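PDB 2PY5: DNA polymerase from Bacillus phage phi29, which replicates the viral DNA by protein-primed, highly processive strand-displacement synthesis and proofreads it with a 3'-5' exonuclease. Local coordinates for residues S459-G464 against K498-D503. The protein carries 2 engineered substitutions. Sequence-based numbering, arbitrary orientation.
Sequences SIHLTG and KTYIQD
His461 alone carries the 459-463 side of this contact, reaching Tyr500 and Gln502 across 10.9 Å between His461 CA and Gln502 CA. Ser459 opens its strand directly after the YCDTD motif, and the strand runs between strands 241-250 and 452-456. The side chain of His461 lies about 6 Å from that of Asp456, a ligand of the catalytic magnesium.

The imidazole of His461 points its CE1 edge at the Tyr500 phenol in a T-shaped stack, ring centroids 5.2 Å apart and planes at 87°. His461 CE1 comes 3.6 Å from Tyr500 CZ and lies as close to the hydroxyl, so it meets the phenol toward its OH end. Tyr500 presents this face with CG between its backbone N and carbonyl carbon (chi1 67°), while Tyr494 stacks on its ring. The aromatic cluster, completed by Tyr454, links the palm strand leaving the catalytic motif to Tyr500, a residue probably involved in binding template-primer DNA.

On the ND1 side of the imidazole, the amide of Gln502 arrives on an extended chain, its plane turned 42° from the ring. Gln502 NE2 stops 3.3 Å from His461 ND1, but both nitrogens hydrogen-bond the hydroxyl of Tyr494 on strand 491-496, which therefore joins the two sides.

His461 ND1 and Gln502 NE2 thus share the Tyr494 hydroxyl in a buried setting, which should limit rotation of both flat groups, and the edge-to-face contact with Tyr500 probably restrains the imidazole further.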
ATOM      1  N   SER F 459      -1.768  -6.493  14.788  1.00 32.00           N
ATOM      2  CA  SER F 459      -2.008  -5.894  16.087  0.70 32.43           C
ATOM      3  C   SER F 459      -3.231  -6.488  16.731  1.00 32.31           C
ATOM      4  O   SER F 459      -4.204  -6.807  16.066  1.00 32.77           O
ATOM      5  CB  SER F 459      -2.177  -4.393  15.968  0.70 35.30           C
ATOM      6  OG  SER F 459      -1.031  -3.797  15.384  0.70 39.76           O
ATOM      7  N   ILE F 460      -3.146  -6.671  18.040  1.00 31.24           N
ATOM      8  CA  ILE F 460      -4.308  -7.088  18.831  1.00 29.86           C
ATOM      9  C   ILE F 460      -4.528  -6.091  19.972  1.00 31.19           C
ATOM     10  O   ILE F 460      -3.595  -5.621  20.608  1.00 30.16           O
ATOM     11  CB  ILE F 460      -4.196  -8.527  19.388  1.00 31.05           C
ATOM     12  CG1 ILE F 460      -3.001  -8.698  20.334  1.00 33.48           C
ATOM     13  CG2 ILE F 460      -4.119  -9.520  18.211  1.00 33.98           C
ATOM     14  CD1 ILE F 460      -2.914 -10.108  20.935  1.00 35.65           C
ATOM     15  N   HIS F 461      -5.790  -5.765  20.202  1.00 29.14           N
ATOM     16  CA  HIS F 461      -6.192  -4.800  21.218  1.00 29.48           C
ATOM     17  C   HIS F 461      -7.005  -5.556  22.253  1.00 29.49           C
ATOM     18  O   HIS F 461      -7.974  -6.236  21.886  1.00 29.68           O
ATOM     19  CB  HIS F 461      -7.088  -3.721  20.607  1.00 29.80           C
ATOM     20  CG  HIS F 461      -6.444  -2.902  19.527  1.00 30.25           C
ATOM     21  ND1 HIS F 461      -6.772  -1.579  19.319  1.00 30.95           N
ATOM     22  CD2 HIS F 461      -5.525  -3.213  18.581  1.00 32.95           C
ATOM     23  CE1 HIS F 461      -6.077  -1.111  18.300  1.00 31.24           C
ATOM     24  NE2 HIS F 461      -5.310  -2.080  17.831  1.00 32.66           N
ATOM     25  N   LEU F 462      -6.637  -5.414  23.529  1.00 28.91           N
ATOM     26  CA  LEU F 462      -7.261  -6.145  24.640  1.00 29.41           C
ATOM     27  C   LEU F 462      -7.827  -5.178  25.671  1.00 29.37           C
ATOM     28  O   LEU F 462      -7.283  -4.098  25.887  1.00 28.94           O
ATOM     29  CB  LEU F 462      -6.219  -7.007  25.364  1.00 31.79           C
ATOM     30  CG  LEU F 462      -5.382  -8.015  24.573  1.00 32.22           C
ATOM     31  CD1 LEU F 462      -4.519  -8.823  25.545  1.00 33.73           C
ATOM     32  CD2 LEU F 462      -6.248  -8.916  23.730  1.00 33.93           C
ATOM     33  N   THR F 463      -8.881  -5.607  26.365  1.00 28.91           N
ATOM     34  CA  THR F 463      -9.284  -4.933  27.596  1.00 29.82           C
ATOM     35  C   THR F 463      -8.242  -5.208  28.697  1.00 29.80           C
ATOM     36  O   THR F 463      -7.494  -6.187  28.636  1.00 31.65           O
ATOM     37  CB  THR F 463     -10.663  -5.399  28.083  1.00 30.10           C
ATOM     38  OG1 THR F 463     -10.635  -6.811  28.319  1.00 30.89           O
ATOM     39  CG2 THR F 463     -11.757  -5.074  27.063  1.00 31.25           C
ATOM     40  N   GLY F 464      -8.172  -4.332  29.695  1.00 30.33           N
ATOM     41  CA  GLY F 464      -7.209  -4.495  30.786  1.00 29.91           C
ATOM     42  C   GLY F 464      -5.795  -4.054  30.454  1.00 30.40           C
ATOM     43  O   GLY F 464      -5.453  -3.836  29.290  1.00 31.97           O
ATOM     44  N   LYS F 498     -11.200  -0.770  11.469  1.00 34.27           N
ATOM     45  CA  LYS F 498     -10.389   0.392  11.109  1.00 35.68           C
ATOM     46  C   LYS F 498     -10.979   1.733  11.525  1.00 32.75           C
ATOM     47  O   LYS F 498     -10.588   2.753  10.977  1.00 35.99           O
ATOM     48  CB  LYS F 498     -10.078   0.389   9.602  1.00 37.24           C
ATOM     49  CG  LYS F 498      -9.273  -0.836   9.182  1.00 40.87           C
ATOM     50  CD  LYS F 498      -8.834  -0.764   7.751  1.00 46.43           C
ATOM     51  CE  LYS F 498      -8.042  -1.999   7.365  1.00 48.37           C
ATOM     52  NZ  LYS F 498      -6.747  -2.122   8.100  1.00 51.89           N
ATOM     53  N   THR F 499     -11.886   1.735  12.504  1.00 33.28           N
ATOM     54  CA  THR F 499     -12.593   2.946  12.909  1.00 32.53           C
ATOM     55  C   THR F 499     -12.727   2.984  14.437  1.00 34.43           C
ATOM     56  O   THR F 499     -13.662   2.415  14.997  1.00 34.27           O
ATOM     57  CB  THR F 499     -13.988   3.032  12.263  1.00 33.51           C
ATOM     58  OG1 THR F 499     -13.864   2.834  10.843  1.00 32.75           O
ATOM     59  CG2 THR F 499     -14.642   4.376  12.522  1.00 33.16           C
ATOM     60  N   TYR F 500     -11.769   3.627  15.094  1.00 32.94           N
ATOM     61  CA  TYR F 500     -11.745   3.684  16.546  1.00 31.92           C
ATOM     62  C   TYR F 500     -10.966   4.904  17.040  1.00 30.98           C
ATOM     63  O   TYR F 500     -10.227   5.531  16.291  1.00 29.89           O
ATOM     64  CB  TYR F 500     -11.138   2.395  17.133  1.00 32.23           C
ATOM     65  CG  TYR F 500      -9.675   2.194  16.840  1.00 32.36           C
ATOM     66  CD1 TYR F 500      -8.734   2.681  17.711  1.00 33.24           C
ATOM     67  CD2 TYR F 500      -9.238   1.521  15.704  1.00 37.14           C
ATOM     68  CE1 TYR F 500      -7.391   2.510  17.487  1.00 34.46           C
ATOM     69  CE2 TYR F 500      -7.873   1.358  15.475  1.00 35.70           C
ATOM     70  CZ  TYR F 500      -6.974   1.860  16.384  1.00 34.99           C
ATOM     71  OH  TYR F 500      -5.598   1.734  16.230  1.00 39.55           O
ATOM     72  N   ILE F 501     -11.177   5.230  18.310  1.00 27.69           N
ATOM     73  CA  ILE F 501     -10.412   6.258  18.999  1.00 29.87           C
ATOM     74  C   ILE F 501      -9.893   5.684  20.308  1.00 29.27           C
ATOM     75  O   ILE F 501     -10.494   4.764  20.882  1.00 28.11           O
ATOM     76  CB  ILE F 501     -11.223   7.557  19.269  1.00 29.12           C
ATOM     77  CG1 ILE F 501     -12.502   7.293  20.083  1.00 27.65           C
ATOM     78  CG2 ILE F 501     -11.584   8.236  17.954  1.00 30.85           C
ATOM     79  CD1 ILE F 501     -13.357   8.522  20.342  1.00 27.27           C
ATOM     80  N   GLN F 502      -8.764   6.224  20.761  1.00 28.10           N
ATOM     81  CA  GLN F 502      -8.212   5.889  22.076  1.00 27.93           C
ATOM     82  C   GLN F 502      -7.645   7.113  22.754  1.00 29.10           C
ATOM     83  O   GLN F 502      -7.111   8.004  22.091  1.00 29.12           O
ATOM     84  CB  GLN F 502      -7.074   4.877  21.936  1.00 29.19           C
ATOM     85  CG  GLN F 502      -7.475   3.549  21.293  1.00 31.01           C
ATOM     86  CD  GLN F 502      -6.291   2.683  20.958  1.00 32.09           C
ATOM     87  OE1 GLN F 502      -5.184   3.180  20.733  1.00 36.20           O
ATOM     88  NE2 GLN F 502      -6.526   1.373  20.874  1.00 31.23           N
ATOM     89  N   ASP F 503      -7.771   7.152  24.087  1.00 28.26           N
ATOM     90  CA  ASP F 503      -7.059   8.106  24.958  1.00 29.23           C
ATOM     91  C   ASP F 503      -5.873   7.315  25.522  1.00 28.82           C
ATOM     92  O   ASP F 503      -6.036   6.484  26.420  1.00 29.73           O
ATOM     93  CB  ASP F 503      -7.931   8.584  26.122  1.00 29.80           C
ATOM     94  CG  ASP F 503      -8.759   9.833  25.803  1.00 31.86           C
ATOM     95  OD1 ASP F 503      -8.576  10.449  24.740  1.00 33.56           O
ATOM     96  OD2 ASP F 503      -9.569  10.214  26.673  1.00 31.75           O
TER